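Local coordinates for protein 3-dehydroquinate dehydratase (Enterococcus faecalis, PDB 4PH6) that catalyses the cis-dehydration of 3-dehydroquinate to 3-dehydroshikimate through an imine intermediate, the third step of the chorismate pathway, at residues P19-I33 with L43-E56. Residues are numbered along the deposited sequence; the frame is centred on the assembly and turned at random.
Sequences PKIVVPIVAPTAEDI and LDCDLVEWRLDYYE
Asp46 and Ile21 grip each other twice: Asp46 OD2 takes Ile21 N on its anti side at 2.8 Å, a nearly straight bond, while Ile21 O accepts both Asp46 N and Leu47 N. Asp46 CG stands anti to its carbonyl carbon (chi1 -60°), carrying OD2 across to Ile21 N; OD2 also forms a salt bridge with Arg246. The parallel ladder then alternates, Val23 N to Leu47 O, Glu49 N to Val23 O, Ile25 N to Glu49 O at 2.7 Å and Arg51 N to Ile25 O; Glu56 N to Pro28 O, 3.0 Å, joins the loops beyond. There Val26 CB sits 3.6 Å from the Tyr54 ring centroid, 8° off its normal, a CH-pi contact. Ile33 CG2 makes another over the five-membered ring of Trp50, with Leu52 CD2 toward the rim of the opposite face. Val22, Pro24, Leu47 and Glu49 point to one sheet face, Val23, Ile25, Val48 and Trp50 to the other. Glu49, predicted to bind substrate, hydrogen-bonds Thr83 through OE1. Strands 20-25 and 47-51, inclined at 29°, form with helix 30-40 a beta-alpha-beta unit of the (beta/alpha)8 barrel, between strands 226-228 and 80-83; helix 242-251 packs on Ile21, Val23 and Cys45, helix 61-73 on Ile33, Trp50 and Tyr55.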
# COMPACT_ATOMS: atom_id res chain seq x y z
N PRO A 19 11.26 8.05 1.56
CA PRO A 19 11.03 8.79 0.32
C PRO A 19 10.87 10.28 0.57
O PRO A 19 10.09 10.68 1.44
CB PRO A 19 9.71 8.20 -0.20
CG PRO A 19 9.63 6.85 0.41
CD PRO A 19 10.31 6.94 1.73
N LYS A 20 11.59 11.09 -0.21
CA LYS A 20 11.53 12.52 -0.02
C LYS A 20 10.29 13.06 -0.69
O LYS A 20 9.86 12.53 -1.73
CB LYS A 20 12.80 13.19 -0.55
CG LYS A 20 14.08 12.62 0.07
CD LYS A 20 14.01 12.68 1.60
CE LYS A 20 15.29 12.16 2.28
NZ LYS A 20 15.46 10.69 2.15
N ILE A 21 9.69 14.08 -0.09
CA ILE A 21 8.42 14.58 -0.58
C ILE A 21 8.59 15.81 -1.46
O ILE A 21 9.30 16.76 -1.11
CB ILE A 21 7.47 14.92 0.59
CG1 ILE A 21 7.32 13.71 1.51
CG2 ILE A 21 6.14 15.36 0.06
CD1 ILE A 21 6.25 13.88 2.58
N VAL A 22 7.91 15.75 -2.60
CA VAL A 22 7.93 16.77 -3.64
C VAL A 22 6.56 17.41 -3.78
O VAL A 22 5.57 16.72 -4.04
CB VAL A 22 8.30 16.17 -5.03
CG1 VAL A 22 8.47 17.28 -6.06
CG2 VAL A 22 9.54 15.30 -4.93
N VAL A 23 6.49 18.73 -3.64
CA VAL A 23 5.25 19.43 -3.91
C VAL A 23 5.41 20.18 -5.23
O VAL A 23 6.41 20.87 -5.44
CB VAL A 23 4.84 20.40 -2.76
CG1 VAL A 23 5.93 21.44 -2.48
CG2 VAL A 23 3.52 21.09 -3.07
N PRO A 24 4.42 20.02 -6.14
CA PRO A 24 4.34 20.77 -7.40
C PRO A 24 3.67 22.14 -7.27
O PRO A 24 2.70 22.33 -6.53
CB PRO A 24 3.50 19.85 -8.29
CG PRO A 24 2.56 19.20 -7.31
CD PRO A 24 3.32 19.04 -6.02
N ILE A 25 4.22 23.11 -7.99
CA ILE A 25 3.55 24.37 -8.22
C ILE A 25 2.99 24.31 -9.63
O ILE A 25 3.75 24.13 -10.58
CB ILE A 25 4.50 25.55 -8.04
CG1 ILE A 25 5.04 25.58 -6.60
CG2 ILE A 25 3.80 26.86 -8.41
CD1 ILE A 25 5.96 26.75 -6.29
N VAL A 26 1.67 24.44 -9.78
CA VAL A 26 1.05 24.40 -11.10
C VAL A 26 0.27 25.67 -11.42
O VAL A 26 -0.50 25.69 -12.37
CB VAL A 26 0.09 23.19 -11.27
CG1 VAL A 26 0.84 21.87 -11.11
CG2 VAL A 26 -1.08 23.28 -10.31
N ALA A 27 0.46 26.72 -10.62
CA ALA A 27 -0.26 27.97 -10.84
C ALA A 27 0.24 28.66 -12.12
O ALA A 27 1.43 28.66 -12.40
CB ALA A 27 -0.11 28.88 -9.64
N PRO A 28 -0.68 29.24 -12.90
CA PRO A 28 -0.34 29.81 -14.21
C PRO A 28 0.20 31.24 -14.16
O PRO A 28 0.91 31.63 -15.08
CB PRO A 28 -1.68 29.79 -14.95
CG PRO A 28 -2.68 30.02 -13.86
CD PRO A 28 -2.13 29.27 -12.65
N THR A 29 -0.13 32.01 -13.13
CA THR A 29 0.39 33.37 -13.06
C THR A 29 1.59 33.45 -12.16
O THR A 29 1.72 32.67 -11.22
CB THR A 29 -0.64 34.38 -12.54
OG1 THR A 29 -0.92 34.08 -11.17
CG2 THR A 29 -1.92 34.33 -13.35
N ALA A 30 2.46 34.42 -12.47
CA ALA A 30 3.73 34.61 -11.79
C ALA A 30 3.51 34.87 -10.32
O ALA A 30 4.18 34.28 -9.46
CB ALA A 30 4.50 35.77 -12.42
N GLU A 31 2.56 35.76 -10.05
CA GLU A 31 2.22 36.20 -8.71
C GLU A 31 1.80 35.05 -7.80
O GLU A 31 2.18 35.00 -6.63
CB GLU A 31 1.12 37.24 -8.78
CG GLU A 31 0.66 37.76 -7.45
CD GLU A 31 -0.34 38.87 -7.59
OE1 GLU A 31 -1.52 38.56 -7.90
OE2 GLU A 31 0.05 40.04 -7.41
N ASP A 32 1.01 34.13 -8.34
CA ASP A 32 0.59 32.96 -7.59
C ASP A 32 1.71 31.93 -7.47
O ASP A 32 1.77 31.18 -6.50
CB ASP A 32 -0.64 32.33 -8.23
CG ASP A 32 -1.90 33.09 -7.93
OD1 ASP A 32 -2.84 33.05 -8.74
OD2 ASP A 32 -1.94 33.76 -6.88
N ILE A 33 2.61 31.90 -8.46
CA ILE A 33 3.74 30.98 -8.41
C ILE A 33 4.70 31.39 -7.28
O ILE A 33 5.17 30.53 -6.53
CB ILE A 33 4.49 30.93 -9.78
CG1 ILE A 33 3.71 30.06 -10.77
CG2 ILE A 33 5.89 30.38 -9.62
CD1 ILE A 33 4.21 30.13 -12.20
N LEU A 43 5.44 24.21 4.49
CA LEU A 43 4.85 22.92 4.11
C LEU A 43 5.78 21.78 4.49
O LEU A 43 7.00 21.92 4.43
CB LEU A 43 4.56 22.86 2.61
CG LEU A 43 3.39 23.64 2.02
CD1 LEU A 43 3.33 23.35 0.53
CD2 LEU A 43 2.08 23.25 2.71
N ASP A 44 5.19 20.64 4.86
CA ASP A 44 5.97 19.49 5.33
C ASP A 44 6.48 18.66 4.14
O ASP A 44 6.08 17.52 3.95
CB ASP A 44 5.12 18.65 6.28
CG ASP A 44 5.93 17.59 7.03
OD1 ASP A 44 5.30 16.74 7.71
OD2 ASP A 44 7.18 17.59 6.95
N CYS A 45 7.36 19.26 3.35
CA CYS A 45 7.90 18.63 2.15
C CYS A 45 9.40 18.85 2.09
O CYS A 45 9.95 19.64 2.86
CB CYS A 45 7.24 19.19 0.89
SG CYS A 45 7.59 20.94 0.56
N ASP A 46 10.06 18.17 1.16
CA ASP A 46 11.51 18.23 1.10
C ASP A 46 11.98 19.02 -0.11
O ASP A 46 13.01 19.70 -0.06
CB ASP A 46 12.08 16.82 1.08
CG ASP A 46 11.70 16.05 2.32
OD1 ASP A 46 11.97 16.56 3.42
OD2 ASP A 46 11.08 14.98 2.20
N LEU A 47 11.23 18.93 -1.20
CA LEU A 47 11.55 19.76 -2.34
C LEU A 47 10.31 20.20 -3.10
O LEU A 47 9.20 19.82 -2.77
CB LEU A 47 12.55 19.05 -3.28
CG LEU A 47 12.36 17.69 -3.95
CD1 LEU A 47 13.45 17.51 -5.01
CD2 LEU A 47 12.42 16.57 -2.92
N VAL A 48 10.55 21.04 -4.11
CA VAL A 48 9.50 21.73 -4.85
C VAL A 48 9.69 21.54 -6.34
O VAL A 48 10.78 21.75 -6.86
CB VAL A 48 9.51 23.24 -4.53
CG1 VAL A 48 8.56 23.99 -5.46
CG2 VAL A 48 9.18 23.48 -3.07
N GLU A 49 8.63 21.15 -7.04
CA GLU A 49 8.68 21.07 -8.49
C GLU A 49 7.85 22.19 -9.10
O GLU A 49 6.63 22.24 -8.93
CB GLU A 49 8.18 19.71 -8.99
CG GLU A 49 8.14 19.61 -10.51
CD GLU A 49 7.38 18.39 -11.03
OE1 GLU A 49 7.96 17.63 -11.85
OE2 GLU A 49 6.21 18.19 -10.61
N TRP A 50 8.49 23.08 -9.83
CA TRP A 50 7.72 24.09 -10.54
C TRP A 50 7.38 23.55 -11.93
O TRP A 50 8.27 23.25 -12.73
CB TRP A 50 8.48 25.42 -10.63
CG TRP A 50 7.78 26.43 -11.46
CD1 TRP A 50 6.44 26.51 -11.72
CD2 TRP A 50 8.39 27.52 -12.18
NE1 TRP A 50 6.18 27.57 -12.54
CE2 TRP A 50 7.36 28.21 -12.84
CE3 TRP A 50 9.71 27.96 -12.33
CZ2 TRP A 50 7.60 29.32 -13.63
CZ3 TRP A 50 9.94 29.06 -13.11
CH2 TRP A 50 8.90 29.74 -13.75
N ARG A 51 6.09 23.37 -12.20
CA ARG A 51 5.68 22.88 -13.51
C ARG A 51 5.59 24.02 -14.53
O ARG A 51 4.66 24.82 -14.50
CB ARG A 51 4.34 22.13 -13.42
CG ARG A 51 4.43 20.74 -12.77
CD ARG A 51 4.97 19.70 -13.74
NE ARG A 51 4.14 19.62 -14.93
CZ ARG A 51 3.05 18.86 -15.05
NH1 ARG A 51 2.64 18.11 -14.03
NH2 ARG A 51 2.36 18.86 -16.19
N LEU A 52 6.56 24.05 -15.44
CA LEU A 52 6.69 25.11 -16.44
C LEU A 52 5.54 25.18 -17.44
O LEU A 52 5.16 26.27 -17.88
CB LEU A 52 8.00 24.94 -17.22
CG LEU A 52 9.24 25.12 -16.35
CD1 LEU A 52 10.50 25.02 -17.18
CD2 LEU A 52 9.18 26.46 -15.61
N ASP A 53 5.00 24.02 -17.79
CA ASP A 53 4.02 23.95 -18.86
C ASP A 53 2.67 24.53 -18.43
O ASP A 53 1.79 24.74 -19.26
CB ASP A 53 3.88 22.51 -19.37
CG ASP A 53 3.68 21.51 -18.25
OD1 ASP A 53 2.58 20.92 -18.16
OD2 ASP A 53 4.62 21.31 -17.46
N TYR A 54 2.53 24.83 -17.13
CA TYR A 54 1.38 25.59 -16.64
C TYR A 54 1.59 27.10 -16.74
O TYR A 54 0.62 27.86 -16.80
CB TYR A 54 1.08 25.23 -15.18
CG TYR A 54 0.24 23.98 -14.98
CD1 TYR A 54 -1.14 24.04 -14.94
CD2 TYR A 54 0.86 22.75 -14.81
CE1 TYR A 54 -1.89 22.89 -14.73
CE2 TYR A 54 0.12 21.61 -14.61
CZ TYR A 54 -1.25 21.69 -14.57
OH TYR A 54 -1.96 20.54 -14.37
N TYR A 55 2.86 27.55 -16.72
CA TYR A 55 3.14 28.99 -16.66
C TYR A 55 2.71 29.73 -17.93
O TYR A 55 3.17 29.41 -19.02
CB TYR A 55 4.63 29.24 -16.40
CG TYR A 55 4.96 30.71 -16.27
CD1 TYR A 55 4.13 31.56 -15.55
CD2 TYR A 55 6.09 31.26 -16.87
CE1 TYR A 55 4.40 32.91 -15.43
CE2 TYR A 55 6.38 32.61 -16.73
CZ TYR A 55 5.53 33.42 -16.01
OH TYR A 55 5.79 34.76 -15.89
N GLU A 56 1.84 30.73 -17.77
CA GLU A 56 1.28 31.44 -18.92
C GLU A 56 2.34 32.11 -19.83
O GLU A 56 2.09 32.29 -21.03
CB GLU A 56 0.27 32.49 -18.46
CG GLU A 56 0.83 33.64 -17.64
CD GLU A 56 -0.26 34.60 -17.14
OE1 GLU A 56 -1.43 34.46 -17.55
OE2 GLU A 56 0.06 35.51 -16.34